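Local coordinates for protein LupI (Flavobacterium sp. YS-80-122, PDB 6IY4) that probably inhibits metalloendopeptidases, acting as a small periplasmic beta-barrel inhibitor of a cold-adapted marine protease, at residues 9-14 and 19-24; 13-18 and 75-80; 40-45 and 86-91. All coordinates share one frame; numbering follows the deposited sequence.

Contact 1: 9-14 and 19-24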
ATOM      1  N   SER A   9      -8.729  -3.472  -6.298  1.00 19.89           N
ATOM      2  CA  SER A   9      -9.249  -2.755  -5.112  1.00 18.73           C
ATOM      3  C   SER A   9      -8.555  -3.218  -3.819  1.00 20.01           C
ATOM      4  O   SER A   9      -8.548  -4.433  -3.508  1.00 23.66           O
ATOM      5  CB  SER A   9     -10.723  -2.948  -4.990  1.00 21.72           C
ATOM      6  OG  SER A   9     -11.207  -2.146  -3.940  1.00 23.72           O
ATOM      7  N   TRP A  10      -7.995  -2.294  -3.065  1.00 19.40           N
ATOM      8  CA  TRP A  10      -7.322  -2.589  -1.789  1.00 18.50           C
ATOM      9  C   TRP A  10      -7.827  -1.636  -0.726  1.00 19.60           C
ATOM     10  O   TRP A  10      -7.973  -0.436  -0.999  1.00 20.75           O
ATOM     11  CB  TRP A  10      -5.812  -2.480  -1.923  1.00 17.41           C
ATOM     12  CG  TRP A  10      -5.179  -3.570  -2.734  1.00 18.35           C
ATOM     13  CD1 TRP A  10      -5.044  -3.594  -4.093  1.00 19.18           C
ATOM     14  CD2 TRP A  10      -4.614  -4.802  -2.249  1.00 16.75           C
ATOM     15  NE1 TRP A  10      -4.425  -4.739  -4.487  1.00 19.62           N
ATOM     16  CE2 TRP A  10      -4.144  -5.494  -3.396  1.00 17.57           C
ATOM     17  CE3 TRP A  10      -4.435  -5.377  -0.982  1.00 18.12           C
ATOM     18  CZ2 TRP A  10      -3.494  -6.721  -3.282  1.00 18.21           C
ATOM     19  CZ3 TRP A  10      -3.781  -6.583  -0.886  1.00 17.97           C
ATOM     20  CH2 TRP A  10      -3.332  -7.240  -2.023  1.00 17.91           C
ATOM     21  N   THR A  11      -7.920  -2.139   0.488  1.00 19.68           N
ATOM     22  CA  THR A  11      -8.326  -1.340   1.659  1.00 18.29           C
ATOM     23  C   THR A  11      -7.131  -1.206   2.586  1.00 18.75           C
ATOM     24  O   THR A  11      -6.506  -2.244   2.924  1.00 20.17           O
ATOM     25  CB  THR A  11      -9.494  -1.996   2.375  1.00 23.31           C
ATOM     26  OG1 THR A  11     -10.548  -2.093   1.406  1.00 25.82           O
ATOM     27  CG2 THR A  11      -9.934  -1.147   3.536  1.00 26.32           C
ATOM     28  N   PHE A  12      -6.783   0.030   2.890  1.00 18.44           N
ATOM     29  CA  PHE A  12      -5.641   0.392   3.745  1.00 18.09           C
ATOM     30  C   PHE A  12      -6.170   0.867   5.100  1.00 20.08           C
ATOM     31  O   PHE A  12      -7.111   1.671   5.131  1.00 20.08           O
ATOM     32  CB  PHE A  12      -4.832   1.524   3.117  1.00 19.04           C
ATOM     33  CG  PHE A  12      -4.040   1.153   1.895  1.00 20.04           C
ATOM     34  CD1 PHE A  12      -4.661   1.056   0.657  1.00 21.65           C
ATOM     35  CD2 PHE A  12      -2.683   0.928   1.965  1.00 22.30           C
ATOM     36  CE1 PHE A  12      -3.931   0.747  -0.474  1.00 22.78           C
ATOM     37  CE2 PHE A  12      -1.959   0.576   0.832  1.00 24.14           C
ATOM     38  CZ  PHE A  12      -2.591   0.512  -0.379  1.00 24.70           C
ATOM     39  N   TYR A  13      -5.460   0.484   6.145  1.00 18.79           N
ATOM     40  CA  TYR A  13      -5.718   1.022   7.496  1.00 18.81           C
ATOM     41  C   TYR A  13      -4.504   0.787   8.381  1.00 20.71           C
ATOM     42  O   TYR A  13      -3.708  -0.136   8.118  1.00 21.72           O
ATOM     43  CB  TYR A  13      -6.973   0.406   8.101  1.00 20.41           C
ATOM     44  CG  TYR A  13      -6.945  -1.077   8.335  1.00 22.33           C
ATOM     45  CD1 TYR A  13      -7.325  -1.936   7.334  1.00 26.03           C
ATOM     46  CD2 TYR A  13      -6.551  -1.603   9.541  1.00 26.47           C
ATOM     47  CE1 TYR A  13      -7.318  -3.307   7.536  1.00 27.40           C
ATOM     48  CE2 TYR A  13      -6.520  -2.973   9.754  1.00 27.87           C
ATOM     49  CZ  TYR A  13      -6.943  -3.817   8.757  1.00 29.56           C
ATOM     50  OH  TYR A  13      -6.940  -5.170   8.927  1.00 34.19           O
ATOM     51  N   VAL A  14      -4.405   1.566   9.430  1.00 22.14           N
ATOM     52  CA  VAL A  14      -3.349   1.376  10.440  1.00 23.24           C
ATOM     53  C   VAL A  14      -3.918   0.404  11.482  1.00 25.67           C
ATOM     54  O   VAL A  14      -5.063   0.587  11.995  1.00 24.41           O
ATOM     55  CB  VAL A  14      -2.924   2.707  11.084  1.00 24.13           C
ATOM     56  CG1 VAL A  14      -1.973   2.481  12.248  1.00 27.67           C
ATOM     57  CG2 VAL A  14      -2.296   3.672  10.096  1.00 26.45           C
ATOM     58  N   GLN A  19     -11.317   1.407  11.945  1.00 28.37           N
ATOM     59  CA  GLN A  19     -12.484   2.276  11.621  1.00 29.61           C
ATOM     60  C   GLN A  19     -12.104   3.387  10.637  1.00 27.58           C
ATOM     61  O   GLN A  19     -13.045   3.974  10.049  1.00 30.21           O
ATOM     62  CB  GLN A  19     -13.106   2.919  12.867  1.00 30.74           C
ATOM     63  CG  GLN A  19     -12.203   3.902  13.601  1.00 33.63           C
ATOM     64  CD  GLN A  19     -11.047   3.327  14.393  1.00 37.16           C
ATOM     65  OE1 GLN A  19     -10.896   2.115  14.536  1.00 39.65           O
ATOM     66  NE2 GLN A  19     -10.215   4.214  14.921  1.00 43.26           N
ATOM     67  N   ASP A  20     -10.823   3.735  10.526  1.00 24.33           N
ATOM     68  CA  ASP A  20     -10.288   4.791   9.637  1.00 25.35           C
ATOM     69  C   ASP A  20      -9.622   4.072   8.444  1.00 26.56           C
ATOM     70  O   ASP A  20      -8.385   3.924   8.428  1.00 31.22           O
ATOM     71  CB  ASP A  20      -9.358   5.737  10.394  1.00 28.50           C
ATOM     72  CG  ASP A  20      -8.829   6.843   9.509  1.00 32.30           C
ATOM     73  OD1 ASP A  20      -9.374   6.992   8.379  1.00 32.47           O
ATOM     74  OD2 ASP A  20      -7.847   7.515   9.928  1.00 33.10           O
ATOM     75  N   ALA A  21     -10.424   3.553   7.541  1.00 27.41           N
ATOM     76  CA  ALA A  21      -9.936   2.696   6.435  1.00 24.08           C
ATOM     77  C   ALA A  21     -10.159   3.432   5.121  1.00 27.04           C
ATOM     78  O   ALA A  21     -11.162   4.180   4.948  1.00 28.44           O
ATOM     79  CB  ALA A  21     -10.632   1.362   6.440  1.00 24.82           C
ATOM     80  N   CYS A  22      -9.268   3.209   4.164  1.00 24.52           N
ATOM     81  CA  CYS A  22      -9.299   3.926   2.872  1.00 25.15           C
ATOM     82  C   CYS A  22      -9.212   2.888   1.760  1.00 23.84           C
ATOM     83  O   CYS A  22      -8.308   2.079   1.821  1.00 24.56           O
ATOM     84  CB  CYS A  22      -8.108   4.864   2.841  1.00 29.98           C
ATOM     85  SG  CYS A  22      -7.860   5.759   1.282  1.00 37.53           S
ATOM     86  N   THR A  23     -10.136   2.890   0.819  1.00 20.50           N
ATOM     87  CA  THR A  23     -10.118   1.974  -0.341  1.00 21.83           C
ATOM     88  C   THR A  23      -9.428   2.708  -1.484  1.00 22.43           C
ATOM     89  O   THR A  23      -9.903   3.836  -1.862  1.00 21.77           O
ATOM     90  CB  THR A  23     -11.529   1.502  -0.689  1.00 24.27           C
ATOM     91  OG1 THR A  23     -12.073   0.916   0.494  1.00 29.75           O
ATOM     92  CG2 THR A  23     -11.527   0.507  -1.834  1.00 25.84           C
ATOM     93  N   VAL A  24      -8.443   2.070  -2.123  1.00 20.43           N
ATOM     94  CA  VAL A  24      -7.594   2.646  -3.189  1.00 19.73           C
ATOM     95  C   VAL A  24      -7.532   1.602  -4.296  1.00 19.95           C
ATOM     96  O   VAL A  24      -7.321   0.448  -3.979  1.00 20.60           O
ATOM     97  CB  VAL A  24      -6.187   2.972  -2.686  1.00 22.37           C
ATOM     98  CG1 VAL A  24      -5.314   3.547  -3.798  1.00 24.55           C
ATOM     99  CG2 VAL A  24      -6.229   3.897  -1.490  1.00 21.91           C
TER
HETATM  100  O   HOH W   1      -6.432   3.527  10.123  1.00 25.74           O

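Contact 2: 13-18 and 75-80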
ATOM      1  N   TYR A  13      -5.460   0.484   6.145  1.00 18.79           N
ATOM      2  CA  TYR A  13      -5.718   1.022   7.496  1.00 18.81           C
ATOM      3  C   TYR A  13      -4.504   0.787   8.381  1.00 20.71           C
ATOM      4  O   TYR A  13      -3.708  -0.136   8.118  1.00 21.72           O
ATOM      5  CB  TYR A  13      -6.973   0.406   8.101  1.00 20.41           C
ATOM      6  CG  TYR A  13      -6.945  -1.077   8.335  1.00 22.33           C
ATOM      7  CD1 TYR A  13      -7.325  -1.936   7.334  1.00 26.03           C
ATOM      8  CD2 TYR A  13      -6.551  -1.603   9.541  1.00 26.47           C
ATOM      9  CE1 TYR A  13      -7.318  -3.307   7.536  1.00 27.40           C
ATOM     10  CE2 TYR A  13      -6.520  -2.973   9.754  1.00 27.87           C
ATOM     11  CZ  TYR A  13      -6.943  -3.817   8.757  1.00 29.56           C
ATOM     12  OH  TYR A  13      -6.940  -5.170   8.927  1.00 34.19           O
ATOM     13  N   VAL A  14      -4.405   1.566   9.430  1.00 22.14           N
ATOM     14  CA  VAL A  14      -3.349   1.376  10.440  1.00 23.24           C
ATOM     15  C   VAL A  14      -3.918   0.404  11.482  1.00 25.67           C
ATOM     16  O   VAL A  14      -5.063   0.587  11.995  1.00 24.41           O
ATOM     17  CB  VAL A  14      -2.924   2.707  11.084  1.00 24.13           C
ATOM     18  CG1 VAL A  14      -1.973   2.481  12.248  1.00 27.67           C
ATOM     19  CG2 VAL A  14      -2.296   3.672  10.096  1.00 26.45           C
ATOM     20  N   GLN A  15      -3.152  -0.619  11.797  1.00 21.89           N
ATOM     21  CA  GLN A  15      -3.570  -1.634  12.778  1.00 24.68           C
ATOM     22  C   GLN A  15      -3.935  -0.925  14.081  1.00 24.61           C
ATOM     23  O   GLN A  15      -3.140  -0.052  14.495  1.00 26.52           O
ATOM     24  CB  GLN A  15      -2.449  -2.623  13.060  1.00 27.15           C
ATOM     25  CG  GLN A  15      -2.890  -3.811  13.882  1.00 30.87           C
ATOM     26  CD  GLN A  15      -2.889  -5.017  12.978  1.00 40.50           C
ATOM     27  OE1 GLN A  15      -1.853  -5.658  12.734  1.00 41.72           O
ATOM     28  NE2 GLN A  15      -4.042  -5.267  12.393  1.00 39.82           N
ATOM     29  N   GLY A  16      -5.105  -1.286  14.628  1.00 26.89           N
ATOM     30  CA  GLY A  16      -5.650  -0.667  15.846  1.00 31.27           C
ATOM     31  C   GLY A  16      -6.591   0.471  15.499  1.00 33.31           C
ATOM     32  O   GLY A  16      -7.317   0.940  16.390  1.00 32.51           O
ATOM     33  N   ALA A  17      -6.596   0.906  14.242  1.00 27.95           N
ATOM     34  CA  ALA A  17      -7.442   2.028  13.770  1.00 27.94           C
ATOM     35  C   ALA A  17      -8.214   1.594  12.518  1.00 26.03           C
ATOM     36  O   ALA A  17      -8.343   2.421  11.607  1.00 25.84           O
ATOM     37  CB  ALA A  17      -6.608   3.263  13.525  1.00 28.50           C
ATOM     38  N   GLU A  18      -8.791   0.392  12.541  1.00 28.68           N
ATOM     39  CA  GLU A  18      -9.545  -0.230  11.419  1.00 27.52           C
ATOM     40  C   GLU A  18     -10.733   0.653  11.016  1.00 28.26           C
ATOM     41  O   GLU A  18     -11.135   0.618   9.821  1.00 28.48           O
ATOM     42  CB  GLU A  18     -10.097  -1.616  11.782  1.00 32.97           C
ATOM     43  CG  GLU A  18      -9.035  -2.662  12.045  1.00 39.92           C
ATOM     44  CD  GLU A  18      -8.169  -2.479  13.290  1.00 45.11           C
ATOM     45  OE1 GLU A  18      -8.661  -1.853  14.281  1.00 45.90           O
ATOM     46  OE2 GLU A  18      -6.999  -2.963  13.272  1.00 40.25           O
ATOM     47  N   ALA A  75      -2.802 -14.594   1.046  1.00 24.20           N
ATOM     48  CA  ALA A  75      -3.446 -14.150  -0.195  1.00 22.46           C
ATOM     49  C   ALA A  75      -4.207 -12.846   0.056  1.00 21.09           C
ATOM     50  O   ALA A  75      -5.062 -12.814   0.932  1.00 22.15           O
ATOM     51  CB  ALA A  75      -4.376 -15.236  -0.675  1.00 24.75           C
ATOM     52  N   GLY A  76      -3.875 -11.816  -0.723  1.00 21.64           N
ATOM     53  CA  GLY A  76      -4.623 -10.553  -0.678  1.00 21.66           C
ATOM     54  C   GLY A  76      -4.363  -9.763   0.586  1.00 19.24           C
ATOM     55  O   GLY A  76      -5.218  -8.975   0.943  1.00 20.92           O
ATOM     56  N   ARG A  77      -3.226  -9.929   1.248  1.00 21.48           N
ATOM     57  CA  ARG A  77      -2.913  -9.104   2.445  1.00 19.46           C
ATOM     58  C   ARG A  77      -1.423  -8.799   2.524  1.00 19.79           C
ATOM     59  O   ARG A  77      -0.610  -9.746   2.460  1.00 22.81           O
ATOM     60  CB  ARG A  77      -3.315  -9.831   3.732  1.00 22.06           C
ATOM     61  CG  ARG A  77      -3.074  -9.032   5.008  1.00 25.28           C
ATOM     62  CD  ARG A  77      -3.441  -9.867   6.228  1.00 30.50           C
ATOM     63  NE  ARG A  77      -3.244  -9.133   7.467  1.00 33.27           N
ATOM     64  CZ  ARG A  77      -4.190  -8.470   8.133  1.00 35.66           C
ATOM     65  NH1 ARG A  77      -5.433  -8.417   7.692  1.00 39.81           N
ATOM     66  NH2 ARG A  77      -3.876  -7.846   9.244  1.00 34.27           N
ATOM     67  N   TYR A  78      -1.095  -7.525   2.674  1.00 18.28           N
ATOM     68  CA  TYR A  78       0.281  -7.074   2.979  1.00 20.18           C
ATOM     69  C   TYR A  78       0.269  -6.274   4.269  1.00 19.38           C
ATOM     70  O   TYR A  78      -0.728  -5.653   4.599  1.00 19.13           O
ATOM     71  CB  TYR A  78       0.831  -6.185   1.873  1.00 18.11           C
ATOM     72  CG  TYR A  78       0.975  -6.796   0.515  1.00 18.31           C
ATOM     73  CD1 TYR A  78      -0.044  -6.690  -0.398  1.00 20.62           C
ATOM     74  CD2 TYR A  78       2.146  -7.404   0.137  1.00 19.66           C
ATOM     75  CE1 TYR A  78       0.094  -7.197  -1.681  1.00 19.25           C
ATOM     76  CE2 TYR A  78       2.289  -7.943  -1.119  1.00 18.21           C
ATOM     77  CZ  TYR A  78       1.255  -7.838  -2.033  1.00 19.91           C
ATOM     78  OH  TYR A  78       1.329  -8.351  -3.291  1.00 20.75           O
ATOM     79  N   GLU A  79       1.396  -6.295   4.995  1.00 18.47           N
ATOM     80  CA  GLU A  79       1.583  -5.492   6.222  1.00 19.70           C
ATOM     81  C   GLU A  79       2.961  -4.835   6.217  1.00 20.58           C
ATOM     82  O   GLU A  79       3.922  -5.524   5.898  1.00 19.54           O
ATOM     83  CB  GLU A  79       1.453  -6.383   7.450  1.00 22.61           C
ATOM     84  CG  GLU A  79       0.056  -6.879   7.646  1.00 26.63           C
ATOM     85  CD  GLU A  79      -0.033  -7.888   8.767  1.00 33.48           C
ATOM     86  OE1 GLU A  79       1.007  -8.119   9.422  1.00 35.58           O
ATOM     87  OE2 GLU A  79      -1.099  -8.501   8.920  1.00 36.18           O
ATOM     88  N   GLY A  80       3.027  -3.540   6.501  1.00 20.35           N
ATOM     89  CA  GLY A  80       4.298  -2.823   6.481  1.00 22.05           C
ATOM     90  C   GLY A  80       4.501  -2.063   7.766  1.00 22.96           C
ATOM     91  O   GLY A  80       3.539  -1.492   8.316  1.00 22.89           O
TER

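Contact 3: 40-45 and 86-91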
ATOM      1  N   GLN A  40      -1.291   9.918   2.932  1.00 29.76           N
ATOM      2  CA  GLN A  40      -0.545  11.112   3.434  1.00 34.68           C
ATOM      3  C   GLN A  40      -0.679  11.212   4.961  1.00 32.06           C
ATOM      4  O   GLN A  40       0.241  11.649   5.617  1.00 34.33           O
ATOM      5  CB  GLN A  40      -1.091  12.376   2.755  1.00 35.76           C
ATOM      6  CG  GLN A  40      -0.395  13.686   3.147  1.00 40.54           C
ATOM      7  CD  GLN A  40      -1.034  14.422   4.308  1.00 40.45           C
ATOM      8  OE1 GLN A  40      -2.039  14.007   4.876  1.00 38.59           O
ATOM      9  NE2 GLN A  40      -0.450  15.553   4.653  1.00 47.15           N
ATOM     10  N   ALA A  41      -1.800  10.806   5.522  1.00 34.18           N
ATOM     11  CA  ALA A  41      -2.026  10.867   6.980  1.00 31.76           C
ATOM     12  C   ALA A  41      -1.092   9.886   7.682  1.00 30.09           C
ATOM     13  O   ALA A  41      -0.841  10.059   8.908  1.00 33.47           O
ATOM     14  CB  ALA A  41      -3.461  10.546   7.290  1.00 36.54           C
ATOM     15  N   TRP A  42      -0.567   8.884   6.971  1.00 28.02           N
ATOM     16  CA  TRP A  42       0.073   7.710   7.629  1.00 26.86           C
ATOM     17  C   TRP A  42       1.558   7.593   7.256  1.00 28.67           C
ATOM     18  O   TRP A  42       2.346   7.022   8.038  1.00 30.46           O
ATOM     19  CB  TRP A  42      -0.692   6.435   7.251  1.00 27.24           C
ATOM     20  CG  TRP A  42      -2.115   6.414   7.720  1.00 28.32           C
ATOM     21  CD1 TRP A  42      -2.615   6.976   8.860  1.00 31.54           C
ATOM     22  CD2 TRP A  42      -3.229   5.763   7.084  1.00 27.87           C
ATOM     23  NE1 TRP A  42      -3.952   6.714   8.974  1.00 32.72           N
ATOM     24  CE2 TRP A  42      -4.366   5.997   7.885  1.00 31.56           C
ATOM     25  CE3 TRP A  42      -3.386   5.019   5.919  1.00 26.15           C
ATOM     26  CZ2 TRP A  42      -5.630   5.510   7.563  1.00 29.39           C
ATOM     27  CZ3 TRP A  42      -4.637   4.555   5.591  1.00 26.23           C
ATOM     28  CH2 TRP A  42      -5.746   4.793   6.399  1.00 25.25           C
ATOM     29  N   LEU A  43       1.928   8.035   6.069  1.00 25.81           N
ATOM     30  CA  LEU A  43       3.295   7.869   5.537  1.00 24.22           C
ATOM     31  C   LEU A  43       3.924   9.258   5.376  1.00 23.38           C
ATOM     32  O   LEU A  43       3.193  10.189   4.957  1.00 26.12           O
ATOM     33  CB  LEU A  43       3.210   7.133   4.191  1.00 24.16           C
ATOM     34  CG  LEU A  43       2.595   5.737   4.204  1.00 26.60           C
ATOM     35  CD1 LEU A  43       2.476   5.190   2.802  1.00 26.47           C
ATOM     36  CD2 LEU A  43       3.369   4.786   5.096  1.00 30.08           C
ATOM     37  N   GLY A  44       5.229   9.319   5.595  1.00 26.82           N
ATOM     38  CA  GLY A  44       6.042  10.533   5.362  1.00 25.43           C
ATOM     39  C   GLY A  44       6.089  10.924   3.897  1.00 29.48           C
ATOM     40  O   GLY A  44       6.077  12.120   3.572  1.00 28.73           O
ATOM     41  N   ARG A  45       6.086   9.924   3.021  1.00 26.92           N
ATOM     42  CA  ARG A  45       6.225  10.101   1.564  1.00 27.72           C
ATOM     43  C   ARG A  45       4.956   9.569   0.932  1.00 27.00           C
ATOM     44  O   ARG A  45       4.690   8.404   1.147  1.00 28.82           O
ATOM     45  CB  ARG A  45       7.480   9.360   1.117  1.00 30.29           C
ATOM     46  CG  ARG A  45       7.886   9.734  -0.296  1.00 34.33           C
ATOM     47  CD  ARG A  45       8.975   8.836  -0.839  1.00 35.48           C
ATOM     48  NE  ARG A  45      10.167   8.934  -0.008  1.00 38.27           N
ATOM     49  CZ  ARG A  45      10.982   9.995   0.044  1.00 40.21           C
ATOM     50  NH1 ARG A  45      10.737  11.093  -0.668  1.00 37.53           N
ATOM     51  NH2 ARG A  45      12.063   9.941   0.810  1.00 38.47           N
ATOM     52  N   LYS A  86       4.062   1.770  14.020  1.00 45.51           N
ATOM     53  CA  LYS A  86       2.697   1.464  13.540  1.00 41.08           C
ATOM     54  C   LYS A  86       2.824   0.370  12.463  1.00 33.72           C
ATOM     55  O   LYS A  86       3.946   0.177  11.946  1.00 32.94           O
ATOM     56  CB  LYS A  86       2.063   2.779  13.084  1.00 45.85           C
ATOM     57  CG  LYS A  86       1.861   3.788  14.210  1.00 53.40           C
ATOM     58  CD  LYS A  86       0.730   3.396  15.146  1.00 59.95           C
ATOM     59  CE  LYS A  86       0.961   3.774  16.596  1.00 65.41           C
ATOM     60  NZ  LYS A  86      -0.016   3.091  17.481  1.00 67.91           N
ATOM     61  N   THR A  87       1.727  -0.341  12.182  1.00 29.00           N
ATOM     62  CA  THR A  87       1.625  -1.324  11.067  1.00 24.33           C
ATOM     63  C   THR A  87       0.533  -0.840  10.104  1.00 24.11           C
ATOM     64  O   THR A  87      -0.580  -0.576  10.551  1.00 24.41           O
ATOM     65  CB  THR A  87       1.313  -2.750  11.518  1.00 24.38           C
ATOM     66  OG1 THR A  87       2.370  -3.039  12.429  1.00 31.37           O
ATOM     67  CG2 THR A  87       1.299  -3.742  10.379  1.00 25.88           C
ATOM     68  N   LEU A  88       0.887  -0.682   8.845  1.00 21.74           N
ATOM     69  CA  LEU A  88      -0.097  -0.369   7.785  1.00 20.69           C
ATOM     70  C   LEU A  88      -0.476  -1.688   7.164  1.00 21.02           C
ATOM     71  O   LEU A  88       0.417  -2.471   6.777  1.00 21.14           O
ATOM     72  CB  LEU A  88       0.506   0.553   6.730  1.00 21.08           C
ATOM     73  CG  LEU A  88      -0.436   0.979   5.612  1.00 23.34           C
ATOM     74  CD1 LEU A  88      -1.552   1.835   6.143  1.00 27.54           C
ATOM     75  CD2 LEU A  88       0.317   1.722   4.539  1.00 23.54           C
ATOM     76  N   VAL A  89      -1.763  -1.936   7.148  1.00 21.71           N
ATOM     77  CA  VAL A  89      -2.353  -3.160   6.588  1.00 18.94           C
ATOM     78  C   VAL A  89      -2.988  -2.790   5.260  1.00 19.53           C
ATOM     79  O   VAL A  89      -3.635  -1.724   5.168  1.00 19.79           O
ATOM     80  CB  VAL A  89      -3.413  -3.716   7.561  1.00 21.76           C
ATOM     81  CG1 VAL A  89      -4.061  -4.966   7.002  1.00 25.34           C
ATOM     82  CG2 VAL A  89      -2.798  -3.991   8.931  1.00 23.31           C
ATOM     83  N   MET A  90      -2.798  -3.636   4.258  1.00 18.90           N
ATOM     84  CA  MET A  90      -3.544  -3.476   2.996  1.00 18.85           C
ATOM     85  C   MET A  90      -4.146  -4.843   2.687  1.00 21.20           C
ATOM     86  O   MET A  90      -3.466  -5.860   2.772  1.00 20.29           O
ATOM     87  CB  MET A  90      -2.708  -2.853   1.868  1.00 25.92           C
ATOM     88  CG  MET A  90      -1.721  -3.679   1.321  1.00 24.65           C
ATOM     89  SD  MET A  90      -0.694  -2.716   0.117  1.00 25.11           S
ATOM     90  CE  MET A  90      -1.613  -2.861  -1.405  1.00 22.95           C
ATOM     91  N   GLN A  91      -5.431  -4.872   2.430  1.00 19.99           N
ATOM     92  CA  GLN A  91      -6.136  -6.149   2.217  1.00 21.12           C
ATOM     93  C   GLN A  91      -7.105  -5.931   1.085  1.00 20.41           C
ATOM     94  O   GLN A  91      -7.732  -4.891   1.084  1.00 20.31           O
ATOM     95  CB  GLN A  91      -7.019  -6.537   3.385  1.00 25.77           C
ATOM     96  CG  GLN A  91      -6.287  -6.965   4.619  1.00 35.18           C
ATOM     97  CD  GLN A  91      -7.366  -7.414   5.573  1.00 41.58           C
ATOM     98  OE1 GLN A  91      -8.028  -6.597   6.219  1.00 38.45           O
ATOM     99  NE2 GLN A  91      -7.603  -8.722   5.580  1.00 46.25           N
TER

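Contact 1: 9-14 and 19-24
Phe12 meets Val24 diagonally on the buried face of an antiparallel beta hairpin, ring carbon CE1 lying 3.9 Å from Val24 CB. Because CG of Phe12 sits beside its own backbone N (chi1 -71°), the ring lies against this branched side chain, and Cys22 O comes to the ring edge, in its plane. The backbones beneath are tightly joined. Phe12 N donates to Cys22 O over 2.8 Å in an almost straight bond (179°), Cys22 N returns one to Phe12 O, and Trp10 and Val24 form a second reciprocal pair. Replacing Phe12 with alanine would probably leave Val24 without this aromatic partner and open a gap over the hairpin. The other face is looser and more polar: Thr11 OG1 and Thr23 OG1 share only a weak hydrogen bond of 3.5 Å, a fitting place for small beta-branched residues bearing hydroxyls. At the turn end, past the Phe12-Cys22 pair, a water bridges Val14 N (2.9 Å) and Asp20 O. Strand 22-26 is the outermost on this side of the sheet, tied by the Cys22-Cys38 disulfide to the connection that follows it, while strand 8-14 is hydrogen-bonded along its other edge to strand 86-92.

Contact 2: 13-18 and 75-80
The ends of Tyr13 and Arg77, on strands 8-14 and 77-82, approach each other across strand 86-92, which lies between them in the antiparallel sheet of this beta-barrel inhibitor. Both side chains rest on Val89 of that intervening strand, so the contact spans it on the surface without any backbone pairing. The tyrosine CG takes the crowded position between the backbone N and the carbonyl carbon (chi1 63°), which carries the ring away from the hairpin and brings OH to 3.8 Å from Arg77 NH1. Ring and guanidinium planes stand 70° apart, so the two do not stack, and no hydrogen bond joins them; the hydroxyl lies close to the Gln91 side chain as well. Arg77 is stretched out in every torsion from CA to NE, and chi4 then sets the guanidinium across the extended chain. Such an arginine suits the place, because it spans the intervening strand. From the turn after Tyr13, Gln15 leaves with CG anti to its backbone N and then bends at the next bond, placing NE2 at the guanidinium edge, 4.1 Å from Arg77 NH2. The amide and guanidinium planes are nearly parallel, but the two nearest atoms are both donors, and this is mere proximity. The charge is answered within its own strand by a salt bridge: Glu79 OE2 lies in the guanidinium plane and accepts from Arg77 NE at 2.7 Å and from NH2 at 2.9 Å, a side-on grip that probably limits rotation of the group. Gln15 itself belongs to a type II turn from Val14 to Ala17, where glycine suits the positive phi of Gly16. The turn is closed by the hydrogen bond from Ala17 N to Val14 O, and Glu18 OE2 accepts a 2.9 Å bond from Gly16 N, on its syn side but tilted 34° out of the carboxylate plane.

Contact 3: 40-45 and 86-91
Leu88 holds CG anti to its backbone N (chi1 -178°), which carries CG out from strand 86-92 to the loop residues Trp42 and Leu43; chi2 (66°) then divides the methyls, CD1 going to Trp42 and CD2 to Leu43. In Trp42, CG lies beside the backbone N, which places the indole, and chi2 (-33°) turns its six-membered ring to Leu88. Methyl CD1 of Leu88 comes to 3.7 Å from Trp42 CE3 and 4.1 Å from CZ3, the two side chains crossing at about a right angle. The second methyl, CD2, has CD2 of Leu43 4.4 Å away, a looser touch. The branched leucine thus serves two neighbours at once, one with each methyl, and the contact is wholly apolar. In the beta-barrel of this inhibitor family the sheet curls round a hydrophobic interior, and here residues 40-45, in the long connection between strands 22-26 and 49-53, lie against the buried side chain of Leu88. Leu43 and Leu88 also share Leu68 of strand 66-74, so aliphatic groups meet from three parts of the chain. The broad indole suits a place at the border of this interior: partly exposed, it extends past Leu88 to touch Val14 of strand 8-14 and Asp20 in the neighbouring loop.

Strand 86-92 is common ground for all three: it is half of contact 3, pairs on one side with strand 8-14 of contacts 1 and 2 and on the other with strand 77-82 of contact 2, and lies under the side chains that meet in contact 2. Contact 1 joins sequence neighbours through backbone hydrogen bonds and is partly buried, apolar on one face and polar on the other. Contact 2 is a thin surface meeting of distant segments, whose polar ends lie near one another without bonding across. Contact 3, the most buried, has only apolar touches and packs a loop on the sheet. Tyr13 and Val14 belong to both contacts 1 and 2.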